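Local coordinates for methionine-binding lipoprotein MetQ (Bacillus subtilis subsp. subtilis, PDB 4GOT), which probably binds methionine and hands it to the membrane-bound permease of the MetNPQ ABC transporter for import, at residues A[13-18]-A[238-243]; A[18-23]-A[225-230]; A[108-113]-A[119-124]; A[125-130]-A[193-198]. All blocks are in the same frame, centred on the assembly; numbering follows the deposited sequence. Where two conformers were deposited one is given.

In the fold
The four contacts fall into two pairs, one in each lobe of a fold of the periplasmic binding protein type. Contacts 1 and 2, with centres about 11 Å apart, share helix 14-29 and A18, and pack it against the C-terminal helices 218-227 and 230-239. Contacts 3 and 4, with centres about 10 Å apart, share helix 117-126 and reach the five-stranded sheet. Along the chain contact 1 encloses contact 2, which encloses contacts 3 and 4 in series. The centres of contacts 1 and 3 lie about 22 Å apart; H17 from the first and N113 and R119 from the second line the same selenomethionine pocket, so both lobes help to form it.

Contact 1. Residues A[13-18]-A[238-243]; sequences TKTPHA and KKYDGA
P16 rests on the ring of Y240 where the start of helix 14-29 meets the turn after helix 230-239, in the N- and C-terminal lobe of this two-lobed NlpA-family binding protein. The apolar part is a CH-pi contact: P16 CB stands 3.8 Å from the centroid of the Y240 ring, over its face, and comes within 3.4 Å of Y240 CZ. A proline suits this place because its compact, rigid ring presents CB to the aromatic face, and the cis peptide bond before it helps to bend the chain into the helix. K239 covers the opposite face of the same ring with its CG, 3.6 Å above the plane, so the tyrosine is sandwiched. T15 adds a lighter touch, its OG1 lying 3.9 Å from Y240 CE1.

The polar part lies at the phenol end. With CG anti to its carbonyl carbon (chi1 -58°), the Y240 ring reaches across to helix 14-29, and its hydroxyl is hydrogen-bonded to E19, which also forms a salt bridge with K239. An alanine in place of Y240 would probably cost the E19 carboxylate its hydroxyl partner and open a gap between P16 and the K239 chain.

Backbone bonds fix both sides. A18 N reaches back five residues to T13 O in a pi-type turn, just where H17 touches the selenomethionine. Across the contact, Y240 to A243 form a type I' turn in which D241 and G242 both have positive phi, closed by A243 N bonding to Y240 O at 3.0 Å.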
loop_
_atom_site.group_PDB
_atom_site.type_symbol
_atom_site.label_atom_id
_atom_site.label_comp_id
_atom_site.label_asym_id
_atom_site.label_seq_id
_atom_site.Cartn_x
_atom_site.Cartn_y
_atom_site.Cartn_z
ATOM N N THR A 13 -3.606 -8.565 -2.726
ATOM C CA THR A 13 -3.871 -7.771 -3.914
ATOM C C THR A 13 -3.055 -8.411 -5.069
ATOM O O THR A 13 -2.024 -9.089 -4.823
ATOM C CB THR A 13 -3.541 -6.255 -3.665
ATOM O OG1 THR A 13 -2.321 -6.115 -2.915
ATOM C CG2 THR A 13 -4.696 -5.524 -2.877
ATOM N N LYS A 14 -3.528 -8.221 -6.301
ATOM C CA LYS A 14 -3.028 -8.938 -7.477
ATOM C C LYS A 14 -1.556 -8.822 -7.735
ATOM O O LYS A 14 -0.907 -9.831 -8.051
ATOM C CB LYS A 14 -3.731 -8.492 -8.755
ATOM C CG LYS A 14 -3.475 -9.449 -9.922
ATOM C CD LYS A 14 -4.586 -9.302 -10.942
ATOM C CE LYS A 14 -4.296 -9.975 -12.281
ATOM N NZ LYS A 14 -4.894 -9.115 -13.354
ATOM N N THR A 15 -1.054 -7.595 -7.607
ATOM C CA THR A 15 0.346 -7.277 -7.844
ATOM C C THR A 15 0.814 -6.061 -6.985
ATOM O O THR A 15 0.143 -5.037 -6.906
ATOM C CB THR A 15 0.640 -7.105 -9.377
ATOM O OG1 THR A 15 2.031 -6.850 -9.578
ATOM C CG2 THR A 15 -0.217 -5.984 -10.016
ATOM N N PRO A 16 1.982 -6.181 -6.352
ATOM C CA PRO A 16 2.897 -7.345 -6.467
ATOM C C PRO A 16 2.591 -8.521 -5.541
ATOM O O PRO A 16 3.259 -9.560 -5.647
ATOM C CB PRO A 16 4.240 -6.760 -6.019
ATOM C CG PRO A 16 3.867 -5.689 -5.062
ATOM C CD PRO A 16 2.613 -5.064 -5.604
ATOM N N HIS A 17 1.623 -8.354 -4.632
ATOM C CA HIS A 17 1.521 -9.216 -3.471
ATOM C C HIS A 17 1.185 -10.684 -3.875
ATOM O O HIS A 17 1.876 -11.635 -3.408
ATOM C CB HIS A 17 0.502 -8.680 -2.439
ATOM C CG HIS A 17 0.713 -7.265 -2.035
ATOM N ND1 HIS A 17 0.589 -6.221 -2.920
ATOM C CD2 HIS A 17 0.962 -6.699 -0.823
ATOM C CE1 HIS A 17 0.879 -5.084 -2.300
ATOM N NE2 HIS A 17 1.066 -5.336 -1.014
ATOM N N ALA A 18 0.189 -10.901 -4.733
ATOM C CA ALA A 18 -0.140 -12.297 -5.154
ATOM C C ALA A 18 1.020 -12.921 -5.994
ATOM O O ALA A 18 1.284 -14.095 -5.897
ATOM C CB ALA A 18 -1.461 -12.404 -5.928
ATOM N N LYS A 238 14.374 -7.436 -8.639
ATOM C CA LYS A 238 14.530 -7.509 -10.100
ATOM C C LYS A 238 13.238 -7.239 -10.889
ATOM O O LYS A 238 13.261 -6.509 -11.895
ATOM C CB LYS A 238 15.076 -8.879 -10.509
ATOM C CG LYS A 238 15.483 -8.928 -11.965
ATOM C CD LYS A 238 16.442 -10.073 -12.225
ATOM C CE LYS A 238 16.922 -10.095 -13.675
ATOM N NZ LYS A 238 18.004 -9.111 -13.977
ATOM N N LYS A 239 12.141 -7.849 -10.434
ATOM C CA LYS A 239 10.882 -7.853 -11.184
ATOM C C LYS A 239 10.169 -6.491 -11.268
ATOM O O LYS A 239 9.571 -6.182 -12.303
ATOM C CB LYS A 239 9.900 -8.903 -10.651
ATOM C CG LYS A 239 8.520 -8.794 -11.297
ATOM C CD LYS A 239 7.821 -10.115 -11.577
ATOM C CE LYS A 239 6.606 -9.874 -12.483
ATOM N NZ LYS A 239 5.640 -10.994 -12.491
ATOM N N TYR A 240 10.240 -5.686 -10.207
ATOM C CA TYR A 240 9.459 -4.453 -10.124
ATOM C C TYR A 240 10.241 -3.170 -10.369
ATOM O O TYR A 240 9.668 -2.095 -10.231
ATOM C CB TYR A 240 8.696 -4.389 -8.796
ATOM C CG TYR A 240 7.809 -5.580 -8.677
ATOM C CD1 TYR A 240 6.722 -5.762 -9.550
ATOM C CD2 TYR A 240 8.088 -6.574 -7.772
ATOM C CE1 TYR A 240 5.900 -6.887 -9.459
ATOM C CE2 TYR A 240 7.289 -7.706 -7.674
ATOM C CZ TYR A 240 6.196 -7.868 -8.511
ATOM O OH TYR A 240 5.458 -9.025 -8.355
ATOM N N ASP A 241 11.507 -3.293 -10.768
ATOM C CA ASP A 241 12.337 -2.160 -11.226
ATOM C C ASP A 241 12.388 -1.012 -10.225
ATOM O O ASP A 241 12.275 0.162 -10.595
ATOM C CB ASP A 241 11.833 -1.621 -12.588
ATOM C CG ASP A 241 11.998 -2.624 -13.732
ATOM O OD1 ASP A 241 12.749 -3.625 -13.602
ATOM O OD2 ASP A 241 11.357 -2.399 -14.771
ATOM N N GLY A 242 12.538 -1.344 -8.955
ATOM C CA GLY A 242 12.687 -0.314 -7.922
ATOM C C GLY A 242 11.377 0.299 -7.456
ATOM O O GLY A 242 11.386 1.089 -6.519
ATOM N N ALA A 243 10.251 -0.065 -8.083
ATOM C CA ALA A 243 8.915 0.417 -7.626
ATOM C C ALA A 243 8.515 -0.234 -6.288
ATOM O O ALA A 243 7.680 0.293 -5.520
ATOM C CB ALA A 243 7.860 0.152 -8.710
#

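Contact 2. Residues A[18-23]-A[225-230]; sequences AEILKE and EVLHSK
L227 reaches from the last turn of helix 218-227 toward I20 and L21, and its atoms can be followed outward. CB leaves the backbone without touching the other helix. CG, anti to the carbonyl carbon (chi1 -65°), carries the chain across, and there it forks. The CD1 branch ends 4.5 Å from L21 CD2, a loose approach. The CD2 branch does the real touching: L227 CD2 meets I20 CG2 at 3.7 Å, the two side chains crossing at about a right angle, and has L21 CD2 as a looser neighbour at 4.2 Å. A leucine fits because its forked tip can serve two neighbours at once.

Helix 14-29 is the connection of a beta-alpha-beta crossover between the parallel, adjacent strands 7-12 and 34-38. L21 leans on L35 and V37 of the second strand, while I20, branched at CB, also packs on I232 and I236 of helix 230-239. Apolar side chains therefore suit both positions, which are buried between sheet and helices.

Beyond L227 the chain turns directly into helix 230-239. S229 is the N-cap of that helix, its OG bonded to I232 N. The same OG donates to V226 O at 2.7 Å, in the carbonyl plane with a C=O...donor angle of 149°. V226 O is gripped a second time by S229 N, 2.9 Å away, so one serine ties the end of one helix to the start of the next.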
loop_
_atom_site.group_PDB
_atom_site.type_symbol
_atom_site.label_atom_id
_atom_site.label_comp_id
_atom_site.label_asym_id
_atom_site.label_seq_id
_atom_site.Cartn_x
_atom_site.Cartn_y
_atom_site.Cartn_z
ATOM N N ALA A 18 0.189 -10.901 -4.733
ATOM C CA ALA A 18 -0.140 -12.297 -5.154
ATOM C C ALA A 18 1.020 -12.921 -5.994
ATOM O O ALA A 18 1.284 -14.095 -5.897
ATOM C CB ALA A 18 -1.461 -12.404 -5.928
ATOM N N GLU A 19 1.720 -12.125 -6.783
ATOM C CA GLU A 19 2.911 -12.599 -7.521
ATOM C C GLU A 19 4.103 -13.010 -6.595
ATOM O O GLU A 19 4.812 -14.007 -6.858
ATOM C CB GLU A 19 3.398 -11.523 -8.489
ATOM C CG GLU A 19 2.354 -11.057 -9.488
ATOM C CD GLU A 19 2.932 -10.172 -10.603
ATOM O OE1 GLU A 19 4.031 -9.574 -10.418
ATOM O OE2 GLU A 19 2.271 -10.057 -11.662
ATOM N N ILE A 20 4.327 -12.245 -5.533
ATOM C CA ILE A 20 5.368 -12.578 -4.551
ATOM C C ILE A 20 5.039 -13.900 -3.863
ATOM O O ILE A 20 5.907 -14.786 -3.753
ATOM C CB ILE A 20 5.555 -11.475 -3.514
ATOM C CG1 ILE A 20 6.232 -10.260 -4.170
ATOM C CG2 ILE A 20 6.430 -11.948 -2.351
ATOM C CD1 ILE A 20 6.134 -9.035 -3.311
ATOM N N LEU A 21 3.765 -14.055 -3.477
ATOM C CA LEU A 21 3.285 -15.328 -2.903
ATOM C C LEU A 21 3.449 -16.508 -3.869
ATOM O O LEU A 21 3.849 -17.592 -3.453
ATOM C CB LEU A 21 1.818 -15.224 -2.398
ATOM C CG LEU A 21 1.565 -14.293 -1.203
ATOM C CD1 LEU A 21 0.067 -14.205 -0.838
ATOM C CD2 LEU A 21 2.428 -14.635 0.018
ATOM N N LYS A 22 3.151 -16.311 -5.146
ATOM C CA LYS A 22 3.313 -17.375 -6.116
ATOM C C LYS A 22 4.795 -17.722 -6.237
ATOM O O LYS A 22 5.142 -18.889 -6.390
ATOM C CB LYS A 22 2.709 -16.987 -7.456
ATOM C CG LYS A 22 2.771 -18.035 -8.553
ATOM C CD LYS A 22 2.296 -17.409 -9.876
ATOM C CE LYS A 22 1.946 -18.437 -10.954
ATOM N NZ LYS A 22 3.036 -18.607 -11.944
ATOM N N GLU A 23 5.679 -16.733 -6.155
ATOM C CA GLU A 23 7.117 -17.060 -6.154
ATOM C C GLU A 23 7.518 -17.859 -4.869
ATOM O O GLU A 23 8.316 -18.783 -4.957
ATOM C CB GLU A 23 7.969 -15.797 -6.346
ATOM C CG GLU A 23 9.424 -16.060 -6.692
ATOM C CD GLU A 23 9.648 -16.480 -8.151
ATOM O OE1 GLU A 23 8.677 -16.645 -8.931
ATOM O OE2 GLU A 23 10.833 -16.627 -8.512
ATOM N N GLU A 225 9.397 -16.569 7.068
ATOM C CA GLU A 225 10.703 -17.101 6.690
ATOM C C GLU A 225 10.944 -17.067 5.181
ATOM O O GLU A 225 11.967 -16.600 4.718
ATOM C CB GLU A 225 10.869 -18.534 7.197
ATOM C CG GLU A 225 11.461 -18.639 8.587
ATOM C CD GLU A 225 11.764 -20.082 9.026
ATOM O OE1 GLU A 225 11.585 -21.036 8.222
ATOM O OE2 GLU A 225 12.183 -20.269 10.190
ATOM N N VAL A 226 10.031 -17.624 4.402
ATOM C CA VAL A 226 10.173 -17.579 2.947
ATOM C C VAL A 226 10.164 -16.133 2.396
ATOM O O VAL A 226 10.995 -15.797 1.523
ATOM C CB VAL A 226 9.109 -18.441 2.229
ATOM C CG1 VAL A 226 9.195 -18.215 0.731
ATOM C CG2 VAL A 226 9.319 -19.918 2.560
ATOM N N LEU A 227 9.279 -15.284 2.924
ATOM C CA LEU A 227 9.134 -13.892 2.411
ATOM C C LEU A 227 10.353 -12.998 2.751
ATOM O O LEU A 227 10.540 -11.885 2.177
ATOM C CB LEU A 227 7.849 -13.238 2.897
ATOM C CG LEU A 227 6.535 -13.831 2.436
ATOM C CD1 LEU A 227 5.355 -13.163 3.164
ATOM C CD2 LEU A 227 6.388 -13.760 0.924
ATOM N N HIS A 228 11.196 -13.497 3.628
ATOM C CA HIS A 228 12.495 -12.805 3.916
ATOM C C HIS A 228 13.676 -13.545 3.348
ATOM O O HIS A 228 14.802 -13.143 3.579
ATOM C CB HIS A 228 12.633 -12.512 5.411
ATOM C CG HIS A 228 11.703 -11.440 5.821
ATOM N ND1 HIS A 228 12.028 -10.109 5.678
ATOM C CD2 HIS A 228 10.394 -11.478 6.188
ATOM C CE1 HIS A 228 10.963 -9.372 5.980
ATOM N NE2 HIS A 228 9.956 -10.180 6.283
ATOM N N SER A 229 13.433 -14.624 2.590
ATOM C CA SER A 229 14.576 -15.362 1.968
ATOM C C SER A 229 15.349 -14.483 0.960
ATOM O O SER A 229 14.806 -13.504 0.415
ATOM C CB SER A 229 14.087 -16.638 1.269
ATOM O OG SER A 229 13.275 -16.347 0.144
ATOM N N LYS A 230 16.591 -14.845 0.678
ATOM C CA LYS A 230 17.349 -14.158 -0.380
ATOM C C LYS A 230 16.613 -14.298 -1.713
ATOM O O LYS A 230 16.507 -13.329 -2.441
ATOM C CB LYS A 230 18.797 -14.660 -0.512
ATOM C CG LYS A 230 19.649 -13.819 -1.481
ATOM C CD LYS A 230 21.029 -14.399 -1.752
ATOM C CE LYS A 230 21.792 -13.619 -2.833
ATOM N NZ LYS A 230 21.890 -12.148 -2.580
#

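Contact 3. Residues A[108-113]-A[119-124]; sequences IILTNN and RMLAML. With MSE (selenomethionine), chain B.
Just behind the selenomethionine pocket, M120 lays its long side chain across L110 and T111. M120 is itself modelled as selenomethionine; its SE lies 3.9 Å from L110 CD2, and the chain, bent at chi3 (-105°), brings CE to 3.4 Å from T111 OG1. Its flexible, unbranched chain can follow the strand past two residues. The SE also sits against T111 N, a buried donor with no hydrogen-bonding partner. Further along, I108 CG2 and L124 CD1 pack at 4.3 Å.

This is a beta-alpha unit: strand 107-111 and helix 117-126 run roughly antiparallel, their axes 9.7 Å apart. At the strand end T111 OG1 accepts from N113 N in an ST turn (3.3 Å). A valine in place of T111 would probably leave N113 N without that acceptor and let the turn carrying this pocket residue drift.

N113 then brings its ND2 to 3.8 Å from the ligand SE. From the helix start R119 reaches out fully extended, and its NH1 donates to the ligand OXT at 2.8 Å in a bent bond (137°), the oxygen lying at the guanidinium edge. E116 and E197 form salt bridges with the same guanidinium and hold it in place.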
loop_
_atom_site.group_PDB
_atom_site.type_symbol
_atom_site.label_atom_id
_atom_site.label_comp_id
_atom_site.label_asym_id
_atom_site.label_seq_id
_atom_site.Cartn_x
_atom_site.Cartn_y
_atom_site.Cartn_z
ATOM N N ILE A 108 -6.234 18.306 -7.294
ATOM C CA ILE A 108 -5.434 17.161 -6.851
ATOM C C ILE A 108 -6.420 16.035 -6.554
ATOM O O ILE A 108 -7.343 16.222 -5.767
ATOM C CB ILE A 108 -4.571 17.482 -5.607
ATOM C CG1 ILE A 108 -3.644 18.693 -5.850
ATOM C CG2 ILE A 108 -3.710 16.296 -5.213
ATOM C CD1 ILE A 108 -2.662 18.534 -6.984
ATOM N N ILE A 109 -6.247 14.896 -7.236
ATOM C CA ILE A 109 -7.061 13.701 -6.980
ATOM C C ILE A 109 -6.329 12.815 -5.952
ATOM O O ILE A 109 -5.384 12.063 -6.265
ATOM C CB ILE A 109 -7.366 12.855 -8.252
ATOM C CG1 ILE A 109 -7.814 13.747 -9.428
ATOM C CG2 ILE A 109 -8.373 11.730 -7.954
ATOM C CD1 ILE A 109 -9.174 14.388 -9.259
ATOM N N LEU A 110 -6.803 12.942 -4.726
ATOM C CA LEU A 110 -6.467 12.082 -3.603
ATOM C C LEU A 110 -7.216 10.763 -3.733
ATOM O O LEU A 110 -8.246 10.696 -4.408
ATOM C CB LEU A 110 -6.956 12.745 -2.309
ATOM C CG LEU A 110 -6.405 14.135 -1.950
ATOM C CD1 LEU A 110 -7.066 14.608 -0.655
ATOM C CD2 LEU A 110 -4.880 14.072 -1.803
ATOM N N THR A 111 -6.706 9.719 -3.080
ATOM C CA THR A 111 -7.528 8.520 -2.895
ATOM C C THR A 111 -8.385 8.802 -1.656
ATOM O O THR A 111 -8.077 9.715 -0.858
ATOM C CB THR A 111 -6.691 7.205 -2.811
ATOM O OG1 THR A 111 -6.289 6.944 -1.471
ATOM C CG2 THR A 111 -5.450 7.227 -3.745
ATOM N N ASN A 112 -9.442 8.015 -1.509
ATOM C CA ASN A 112 -10.355 8.108 -0.373
ATOM C C ASN A 112 -9.930 7.193 0.814
ATOM O O ASN A 112 -10.679 7.035 1.760
ATOM C CB ASN A 112 -11.815 7.857 -0.833
ATOM C CG ASN A 112 -12.077 6.420 -1.253
ATOM O OD1 ASN A 112 -11.241 5.540 -1.068
ATOM N ND2 ASN A 112 -13.259 6.178 -1.812
ATOM N N ASN A 113 -8.696 6.668 0.767
ATOM C CA ASN A 113 -8.097 5.843 1.828
ATOM C C ASN A 113 -7.818 6.737 3.049
ATOM O O ASN A 113 -6.824 7.483 3.064
ATOM C CB ASN A 113 -6.785 5.229 1.254
ATOM C CG ASN A 113 -6.140 4.184 2.135
ATOM O OD1 ASN A 113 -6.227 4.203 3.364
ATOM N ND2 ASN A 113 -5.449 3.258 1.486
ATOM N N ARG A 119 -0.166 10.618 4.341
ATOM C CA ARG A 119 0.891 10.153 3.406
ATOM C C ARG A 119 0.891 11.002 2.107
ATOM O O ARG A 119 1.910 11.451 1.644
ATOM C CB ARG A 119 0.663 8.678 3.067
ATOM C CG ARG A 119 1.787 8.015 2.303
ATOM C CD ARG A 119 1.465 6.567 1.959
ATOM N NE ARG A 119 2.650 5.943 1.391
ATOM C CZ ARG A 119 2.688 4.721 0.862
ATOM N NH1 ARG A 119 1.610 3.936 0.805
ATOM N NH2 ARG A 119 3.846 4.285 0.369
HETATM N N MSE A 120 -0.288 11.165 1.515
HETATM C CA MSE A 120 -0.512 12.051 0.360
HETATM C C MSE A 120 -0.166 13.515 0.604
HETATM O O MSE A 120 0.617 14.121 -0.147
HETATM C CB MSE A 120 -1.987 11.930 -0.076
HETATM C CG MSE A 120 -2.304 10.544 -0.535
HETATM SE SE MSE A 120 -4.174 10.298 -0.903
HETATM C CE MSE A 120 -4.935 9.271 0.571
ATOM N N LEU A 121 -0.694 14.092 1.678
ATOM C CA LEU A 121 -0.431 15.490 1.963
ATOM C C LEU A 121 1.057 15.775 2.245
ATOM O O LEU A 121 1.539 16.881 1.956
ATOM C CB LEU A 121 -1.322 15.994 3.128
ATOM C CG LEU A 121 -2.828 15.914 2.836
ATOM C CD1 LEU A 121 -3.576 16.460 4.038
ATOM C CD2 LEU A 121 -3.245 16.600 1.525
ATOM N N ALA A 122 1.769 14.778 2.775
ATOM C CA ALA A 122 3.178 14.941 3.168
ATOM C C ALA A 122 4.021 15.094 1.906
ATOM O O ALA A 122 5.004 15.827 1.913
ATOM C CB ALA A 122 3.672 13.764 4.006
HETATM N N MSE A 123 3.627 14.408 0.836
HETATM C CA MSE A 123 4.286 14.570 -0.467
HETATM C C MSE A 123 4.111 15.965 -1.041
HETATM O O MSE A 123 5.032 16.496 -1.631
HETATM C CB MSE A 123 3.757 13.560 -1.488
HETATM C CG MSE A 123 4.265 12.172 -1.206
HETATM SE SE MSE A 123 3.731 10.914 -2.549
HETATM C CE MSE A 123 5.057 11.405 -3.921
ATOM N N LEU A 124 2.917 16.534 -0.888
ATOM C CA LEU A 124 2.665 17.888 -1.323
ATOM C C LEU A 124 3.427 18.880 -0.435
ATOM O O LEU A 124 3.887 19.880 -0.931
ATOM C CB LEU A 124 1.198 18.235 -1.333
ATOM C CG LEU A 124 0.257 17.315 -2.152
ATOM C CD1 LEU A 124 -1.166 17.875 -2.172
ATOM C CD2 LEU A 124 0.796 17.144 -3.570
HETATM N N MSE B 300 0.093 -1.587 -1.310
HETATM C CA MSE B 300 -0.434 -0.249 -0.908
HETATM C C MSE B 300 0.701 0.796 -0.637
HETATM O O MSE B 300 1.594 0.454 0.091
HETATM O OXT MSE B 300 0.748 1.976 -1.067
HETATM C CB MSE B 300 -1.262 -0.418 0.376
HETATM C CG MSE B 300 -2.107 0.754 0.765
HETATM SE SE MSE B 300 -2.967 0.534 2.535
HETATM C CE MSE B 300 -4.483 -0.790 1.948
#

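Contact 4. Residues A[125-130]-A[193-198]; sequences ENAGLI and AIEVES
E195 turns its carboxylate toward the end of helix 117-126, where OE2 lies 3.8 Å from N126 ND2 and 4.3 Å from A127 CB. Its chain sets off with CG anti to the backbone N and then bends at chi2 (88°), which swings the acid across toward the helix instead of straight outward. The two side chains cross obliquely, and the plane of the N126 amide is turned 51° from that of the carboxylate. A127, small and apolar, lets the acid come near without blocking it.

Each side has a recognisable backbone motif. The helix finishes in a Schellman motif at G128, whose positive phi (80°) is easily adopted by a residue without a side chain; G128 N bonds back to E125 O. Opposite, I194 and E195 both face I91 of strand 90-92, a classic beta bulge at the edge of the five-stranded sheet. The contact thus joins a helix end to an edge strand at the surface, and E195 also packs on M123 of the same helix.

An amide is a fitting neighbour for an acid, since its N-H groups carry positive polarity. At this separation, however, no hydrogen bond forms between N126 and E195, so the attraction is probably modest and the pair only loosely coupled.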
loop_
_atom_site.group_PDB
_atom_site.type_symbol
_atom_site.label_atom_id
_atom_site.label_comp_id
_atom_site.label_asym_id
_atom_site.label_seq_id
_atom_site.Cartn_x
_atom_site.Cartn_y
_atom_site.Cartn_z
ATOM N N GLU A 125 3.562 18.607 0.860
ATOM C CA GLU A 125 4.259 19.546 1.742
ATOM C C GLU A 125 5.766 19.522 1.428
ATOM O O GLU A 125 6.420 20.567 1.383
ATOM C CB GLU A 125 3.974 19.235 3.222
ATOM C CG GLU A 125 4.698 20.184 4.189
ATOM C CD GLU A 125 4.367 19.931 5.661
ATOM O OE1 GLU A 125 4.374 18.741 6.091
ATOM O OE2 GLU A 125 4.107 20.926 6.378
ATOM N N ASN A 126 6.297 18.321 1.220
ATOM C CA ASN A 126 7.684 18.123 0.809
ATOM C C ASN A 126 7.996 18.792 -0.549
ATOM O O ASN A 126 9.108 19.298 -0.734
ATOM C CB ASN A 126 8.009 16.617 0.739
ATOM C CG ASN A 126 9.395 16.350 0.152
ATOM O OD1 ASN A 126 10.398 16.468 0.850
ATOM N ND2 ASN A 126 9.458 16.027 -1.144
ATOM N N ALA A 127 7.024 18.782 -1.481
ATOM C CA ALA A 127 7.125 19.526 -2.783
ATOM C C ALA A 127 7.036 21.059 -2.652
ATOM O O ALA A 127 7.301 21.775 -3.618
ATOM C CB ALA A 127 6.081 19.028 -3.803
ATOM N N GLY A 128 6.707 21.555 -1.455
ATOM C CA GLY A 128 6.554 22.992 -1.187
ATOM C C GLY A 128 5.218 23.594 -1.631
ATOM O O GLY A 128 5.079 24.795 -1.688
ATOM N N LEU A 129 4.217 22.771 -1.940
ATOM C CA LEU A 129 2.919 23.291 -2.362
ATOM C C LEU A 129 2.020 23.699 -1.189
ATOM O O LEU A 129 1.239 24.610 -1.357
ATOM C CB LEU A 129 2.169 22.267 -3.215
ATOM C CG LEU A 129 2.824 21.762 -4.502
ATOM C CD1 LEU A 129 1.871 20.788 -5.170
ATOM C CD2 LEU A 129 3.172 22.912 -5.421
ATOM N N ILE A 130 2.088 22.988 -0.050
ATOM C CA ILE A 130 1.271 23.264 1.151
ATOM C C ILE A 130 2.116 23.189 2.418
ATOM O O ILE A 130 3.238 22.680 2.387
ATOM C CB ILE A 130 0.075 22.284 1.301
ATOM C CG1 ILE A 130 0.545 20.839 1.531
ATOM C CG2 ILE A 130 -0.844 22.384 0.097
ATOM C CD1 ILE A 130 -0.571 19.881 1.925
ATOM N N ALA A 193 5.614 8.060 -13.034
ATOM C CA ALA A 193 5.194 9.041 -12.001
ATOM C C ALA A 193 5.983 10.362 -12.136
ATOM O O ALA A 193 7.124 10.337 -12.542
ATOM C CB ALA A 193 5.374 8.463 -10.617
ATOM N N ILE A 194 5.350 11.495 -11.815
ATOM C CA ILE A 194 6.009 12.823 -11.810
ATOM C C ILE A 194 6.661 13.191 -10.441
ATOM O O ILE A 194 7.499 14.102 -10.355
ATOM C CB ILE A 194 5.053 13.962 -12.307
ATOM C CG1 ILE A 194 3.861 14.225 -11.369
ATOM C CG2 ILE A 194 4.520 13.678 -13.729
ATOM C CD1 ILE A 194 3.210 15.579 -11.653
ATOM N N GLU A 195 6.264 12.466 -9.397
ATOM C CA GLU A 195 6.828 12.574 -8.045
ATOM C C GLU A 195 6.655 11.216 -7.367
ATOM O O GLU A 195 5.590 10.606 -7.490
ATOM C CB GLU A 195 6.097 13.657 -7.252
ATOM C CG GLU A 195 6.610 13.950 -5.830
ATOM C CD GLU A 195 7.703 14.991 -5.781
ATOM O OE1 GLU A 195 8.135 15.483 -6.857
ATOM O OE2 GLU A 195 8.112 15.315 -4.645
ATOM N N VAL A 196 7.727 10.739 -6.722
ATOM C CA VAL A 196 7.784 9.478 -5.942
ATOM C C VAL A 196 8.166 9.810 -4.484
ATOM O O VAL A 196 9.096 10.587 -4.248
ATOM C CB VAL A 196 8.805 8.447 -6.546
ATOM C CG1 VAL A 196 8.702 7.094 -5.841
ATOM C CG2 VAL A 196 8.612 8.278 -8.051
ATOM N N GLU A 197 7.417 9.253 -3.536
ATOM C CA GLU A 197 7.700 9.282 -2.089
ATOM C C GLU A 197 9.122 8.891 -1.709
ATOM O O GLU A 197 9.650 7.881 -2.185
ATOM C CB GLU A 197 6.781 8.275 -1.402
ATOM C CG GLU A 197 6.587 8.484 0.087
ATOM C CD GLU A 197 5.670 7.444 0.729
ATOM O OE1 GLU A 197 5.535 6.320 0.172
ATOM O OE2 GLU A 197 5.080 7.741 1.812
ATOM N N SER A 198 9.726 9.676 -0.813
ATOM C CA SER A 198 10.976 9.284 -0.208
ATOM C C SER A 198 10.889 7.923 0.520
ATOM O O SER A 198 9.907 7.633 1.212
ATOM C CB SER A 198 11.416 10.377 0.766
ATOM O OG SER A 198 12.647 10.030 1.360
#